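Local coordinates for protein rhizavidin (Rhizobium etli, PDB 3EW1) that binds biotin with high affinity as a dimeric member of the avidin family, probably secreted, its physiological role not being established, at residues Y41-A45 / Q46-C50; Q90-N94 / N95-V99. All coordinates share one frame; numbering follows the deposited sequence. Where two conformers were deposited one is given.

Contact 1: Y41-A45 / Q46-C50; sequences YVNRA and QGTGC
Asn-43 and Thr-48 are joined side chain to side chain across the loop that follows strand 36-42: ND2 of Asn-43 donates to OG1 of Thr-48 over 2.9 Å, with the hydroxyl only slightly tilted from the amide plane. That hydroxyl passes the chain of bonds on, since OG1 of Thr-48 donates to the carbonyl O of Ala-45 at 2.6 Å. The same O of Ala-45 also accepts from the backbone N of Thr-48 at 3.2 Å, the closing bond of a type II beta turn from Ala-45 to Thr-48, so two donors from one residue grip it. With chi1 of 63°, OG1 of Thr-48 lies between its own backbone N and carbonyl carbon, a rotation that lets it reach back over the turn. Gly-47 has a positive phi (79°), as expected at the third position of this turn type.

The oxygen of the Asn-43 amide turns the other way, to the backbone two residues further on: OD1 accepts from the N of Ala-45 at 3.0 Å, forming an Asx turn, with the donor well above the carbonyl plane. Both ends of the amide are therefore engaged, which fixes its flip. ND2 of Asn-43 makes a further, weak bond to the O of Cys-50 at 3.3 Å, and a water bridges that same O to the N of Asn-43.

Nonpolar packing is slight: CG2 of Thr-48 lies 3.8 Å from CB of Ala-45. Asn-43 and Gly-49, like Tyr-41 at the end of the strand, bind biotin, so these bonds probably help to set the shape of this side of the site. The loop connects strand 36-42 to strand 54-62 of the avidin barrel, and the disulfide from Cys-50 to Cys-79 ties it to strand 78-92.

Contact 2: Q90-N94 / N95-V99; sequences QVNGN and NTEIV
The tight beta hairpin of strands 78-92 and 95-108 turns here, and its two arms are held by both backbone and side chains. A type I' turn from Asn-92 to Asn-95 reverses the chain; Gly-93 and Asn-94 both have positive phi (49° and 64°), as that turn requires. Asn-92 and Asn-95 form the hydrogen-bonded pair next to it, with N of Asn-95 giving to O of Asn-92 at 2.8 Å. Gln-90 and Glu-97 make the next such pair, their backbone bonds both 2.9 Å, N of Gln-90 to O of Glu-97 and N of Glu-97 to O of Gln-90.

Above this pair the two long side chains run side by side in the same direction. NE2 of Gln-90 donates to the anti side of OE1 of Glu-97 at 2.7 Å, and the amide and carboxylate planes are nearly coplanar, 14° apart. In one of two conformers of Asn-92, its amide lies stacked on the carboxylate. OE2 of Glu-97 takes a bond from NE2 of Gln-122 on strand 111-124. Replacing Glu-97 by an alanine is likely to leave the amides of Gln-90 and Gln-122 without the carboxylate whose two oxygens they use. This is a two-residue beta hairpin closed by a type I' turn, joining two consecutive strands of the eight-stranded antiparallel avidin barrel.

How the contacts relate
Contacts 1 and 2 belong to the same closed antiparallel barrel, with centres about 23 Å apart and nearest atoms about 10 Å apart, so they do not touch. Neither is a true core contact: contact 1 is partly buried and carries biotin-binding residues, whereas contact 2 is a surface hairpin in which Glu-97 is buried. Their reversals also differ. In 41-50 a longer loop has no strand pairing between its segments; a type II turn, side-chain bonds to side chain and backbone, and a water hold it. In 90-99 regular backbone pairing sets the form, and the side chains add a carboxylate-amide network on one face. Strand 78-92, tied to contact 1 by the disulfide near one end, supplies an arm of contact 2 at the other.

Contact 1: Y41-A45 / Q46-C50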
loop_
_atom_site.group_PDB
_atom_site.type_symbol
_atom_site.label_atom_id
_atom_site.label_comp_id
_atom_site.label_asym_id
_atom_site.label_seq_id
_atom_site.Cartn_x
_atom_site.Cartn_y
_atom_site.Cartn_z
ATOM N N TYR B 41 5.517 7.950 -8.066
ATOM C CA TYR B 41 6.287 8.600 -7.036
ATOM C C TYR B 41 7.685 8.904 -7.580
ATOM O O TYR B 41 8.309 8.064 -8.268
ATOM C CB TYR B 41 6.362 7.654 -5.831
ATOM C CG TYR B 41 6.960 8.249 -4.575
ATOM C CD1 TYR B 41 8.336 8.389 -4.423
ATOM C CD2 TYR B 41 6.129 8.643 -3.513
ATOM C CE1 TYR B 41 8.875 8.955 -3.227
ATOM C CE2 TYR B 41 6.646 9.153 -2.346
ATOM C CZ TYR B 41 8.012 9.310 -2.212
ATOM O OH TYR B 41 8.501 9.838 -1.042
ATOM N N VAL B 42 8.187 10.100 -7.282
ATOM C CA VAL B 42 9.548 10.494 -7.688
ATOM C C VAL B 42 10.326 10.830 -6.422
ATOM O O VAL B 42 10.007 11.790 -5.697
ATOM C CB VAL B 42 9.630 11.683 -8.712
ATOM C CG1 VAL B 42 11.087 11.908 -9.115
ATOM C CG2 VAL B 42 8.817 11.380 -9.963
ATOM N N ASN B 43 11.321 10.011 -6.133
ATOM C CA ASN B 43 12.149 10.147 -4.972
ATOM C C ASN B 43 13.247 11.176 -5.229
ATOM O O ASN B 43 13.886 11.156 -6.280
ATOM C CB ASN B 43 12.748 8.782 -4.631
ATOM C CG ASN B 43 13.772 8.853 -3.557
ATOM O OD1 ASN B 43 13.568 9.508 -2.512
ATOM N ND2 ASN B 43 14.896 8.164 -3.765
ATOM N N ARG B 44 13.428 12.077 -4.263
ATOM C CA ARG B 44 14.494 13.066 -4.280
ATOM C C ARG B 44 15.188 13.163 -2.918
ATOM O O ARG B 44 15.871 14.152 -2.647
ATOM C CB ARG B 44 13.942 14.430 -4.700
ATOM C CG ARG B 44 13.403 14.447 -6.096
ATOM C CD ARG B 44 13.048 15.833 -6.532
ATOM N NE ARG B 44 12.436 15.779 -7.847
ATOM C CZ ARG B 44 11.144 15.540 -8.053
ATOM N NH1 ARG B 44 10.348 15.348 -7.015
ATOM N NH2 ARG B 44 10.656 15.502 -9.292
ATOM N N ALA B 45 15.035 12.143 -2.070
ATOM C CA ALA B 45 15.647 12.139 -0.737
ATOM C C ALA B 45 17.146 12.091 -0.846
ATOM O O ALA B 45 17.703 11.200 -1.469
ATOM C CB ALA B 45 15.149 10.989 0.100
ATOM N N GLN B 46 17.790 13.075 -0.225
ATOM C CA GLN B 46 19.225 13.321 -0.361
ATOM C C GLN B 46 20.059 12.072 -0.141
ATOM O O GLN B 46 19.896 11.395 0.867
ATOM C CB GLN B 46 19.602 14.419 0.648
ATOM C CG GLN B 46 21.046 14.835 0.716
ATOM C CD GLN B 46 21.243 15.920 1.790
ATOM O OE1 GLN B 46 21.840 15.657 2.847
ATOM N NE2 GLN B 46 20.695 17.136 1.539
ATOM N N GLY B 47 20.939 11.765 -1.095
ATOM C CA GLY B 47 21.905 10.678 -0.937
ATOM C C GLY B 47 21.369 9.268 -1.164
ATOM O O GLY B 47 22.108 8.280 -0.991
ATOM N N THR B 48 20.101 9.151 -1.570
ATOM C CA THR B 48 19.481 7.836 -1.787
ATOM C C THR B 48 19.588 7.390 -3.243
ATOM O O THR B 48 19.798 8.199 -4.137
ATOM C CB THR B 48 17.984 7.821 -1.400
ATOM O OG1 THR B 48 17.288 8.728 -2.239
ATOM C CG2 THR B 48 17.745 8.246 0.071
ATOM N N GLY B 49 19.450 6.092 -3.480
ATOM C CA GLY B 49 19.355 5.580 -4.862
ATOM C C GLY B 49 17.972 5.838 -5.447
ATOM O O GLY B 49 17.070 6.322 -4.751
ATOM N N CYS B 50 17.785 5.519 -6.725
ATOM C CA CYS B 50 16.462 5.574 -7.311
ATOM C C CYS B 50 15.813 6.950 -7.195
ATOM O O CYS B 50 14.638 7.063 -6.842
ATOM C CB CYS B 50 15.574 4.483 -6.674
ATOM S SG CYS B 50 16.020 2.797 -7.178
HETATM O O HOH W 1 12.623 8.440 -8.218
#

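Contact 2: Q90-N94 / N95-V99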
loop_
_atom_site.group_PDB
_atom_site.type_symbol
_atom_site.label_atom_id
_atom_site.label_comp_id
_atom_site.label_asym_id
_atom_site.label_seq_id
_atom_site.Cartn_x
_atom_site.Cartn_y
_atom_site.Cartn_z
ATOM N N GLN B 90 -5.179 15.915 6.427
ATOM C CA GLN B 90 -5.786 16.956 7.269
ATOM C C GLN B 90 -5.459 18.310 6.660
ATOM O O GLN B 90 -4.644 18.412 5.741
ATOM C CB GLN B 90 -5.229 16.886 8.672
ATOM C CG GLN B 90 -3.721 17.039 8.742
ATOM C CD GLN B 90 -3.218 17.114 10.179
ATOM O OE1 GLN B 90 -3.937 16.773 11.147
ATOM N NE2 GLN B 90 -1.980 17.567 10.328
ATOM N N VAL B 91 -6.109 19.352 7.169
ATOM C CA VAL B 91 -5.939 20.679 6.628
ATOM C C VAL B 91 -5.139 21.506 7.629
ATOM O O VAL B 91 -5.365 21.394 8.837
ATOM C CB VAL B 91 -7.326 21.308 6.361
ATOM C CG1 VAL B 91 -7.201 22.769 5.937
ATOM C CG2 VAL B 91 -8.040 20.564 5.270
ATOM N N ASN B 92 -4.194 22.290 7.119
ATOM C CA ASN B 92 -3.537 23.333 7.911
ATOM C C ASN B 92 -3.099 24.493 7.029
ATOM O O ASN B 92 -2.742 24.298 5.860
ATOM C CB ASN B 92 -2.350 22.778 8.707
ATOM C CG ASN B 92 -1.104 22.565 7.855
ATOM O OD1 ASN B 92 -0.003 22.955 8.253
ATOM N ND2 ASN B 92 -1.269 21.941 6.682
ATOM N N GLY B 93 -3.132 25.700 7.587
ATOM C CA GLY B 93 -2.705 26.900 6.858
ATOM C C GLY B 93 -3.333 26.986 5.469
ATOM O O GLY B 93 -2.663 27.368 4.501
ATOM N N ASN B 94 -4.611 26.618 5.363
ATOM C CA ASN B 94 -5.335 26.657 4.092
ATOM C C ASN B 94 -4.795 25.697 2.982
ATOM O O ASN B 94 -5.040 25.898 1.793
ATOM C CB ASN B 94 -5.413 28.097 3.567
ATOM C CG ASN B 94 -6.721 28.384 2.840
ATOM O OD1 ASN B 94 -6.744 28.487 1.606
ATOM N ND2 ASN B 94 -7.825 28.492 3.597
ATOM N N ASN B 95 -4.083 24.651 3.382
ATOM C CA ASN B 95 -3.624 23.656 2.427
ATOM C C ASN B 95 -3.860 22.274 3.022
ATOM O O ASN B 95 -3.770 22.090 4.220
ATOM C CB ASN B 95 -2.127 23.840 2.121
ATOM C CG ASN B 95 -1.697 23.218 0.753
ATOM O OD1 ASN B 95 -2.436 23.297 -0.238
ATOM N ND2 ASN B 95 -0.495 22.614 0.711
ATOM N N THR B 96 -4.165 21.308 2.167
ATOM C CA THR B 96 -4.272 19.918 2.580
ATOM C C THR B 96 -2.867 19.287 2.692
ATOM O O THR B 96 -1.978 19.605 1.908
ATOM C CB THR B 96 -5.065 19.144 1.531
ATOM O OG1 THR B 96 -6.239 19.909 1.213
ATOM C CG2 THR B 96 -5.490 17.804 2.069
ATOM N N GLU B 97 -2.678 18.409 3.671
ATOM C CA GLU B 97 -1.402 17.679 3.820
ATOM C C GLU B 97 -1.724 16.237 4.173
ATOM O O GLU B 97 -2.806 15.939 4.710
ATOM C CB GLU B 97 -0.462 18.314 4.871
ATOM C CG GLU B 97 -1.021 18.349 6.296
ATOM C CD GLU B 97 -0.082 19.004 7.345
ATOM O OE1 GLU B 97 -0.473 18.992 8.546
ATOM O OE2 GLU B 97 1.016 19.530 6.987
ATOM N N ILE B 98 -0.813 15.328 3.829
ATOM C CA ILE B 98 -0.988 13.947 4.259
ATOM C C ILE B 98 0.133 13.617 5.211
ATOM O O ILE B 98 1.295 13.733 4.848
ATOM C CB ILE B 98 -0.957 12.989 3.047
ATOM C CG1 ILE B 98 -2.022 13.401 2.016
ATOM C CG2 ILE B 98 -1.184 11.525 3.473
ATOM C CD1 ILE B 98 -1.968 12.647 0.650
ATOM N N VAL B 99 -0.215 13.246 6.433
ATOM C CA VAL B 99 0.746 12.929 7.475
ATOM C C VAL B 99 0.874 11.416 7.528
ATOM O O VAL B 99 -0.132 10.696 7.686
ATOM C CB VAL B 99 0.283 13.459 8.864
ATOM C CG1 VAL B 99 1.267 13.025 9.960
ATOM C CG2 VAL B 99 0.161 14.992 8.861
#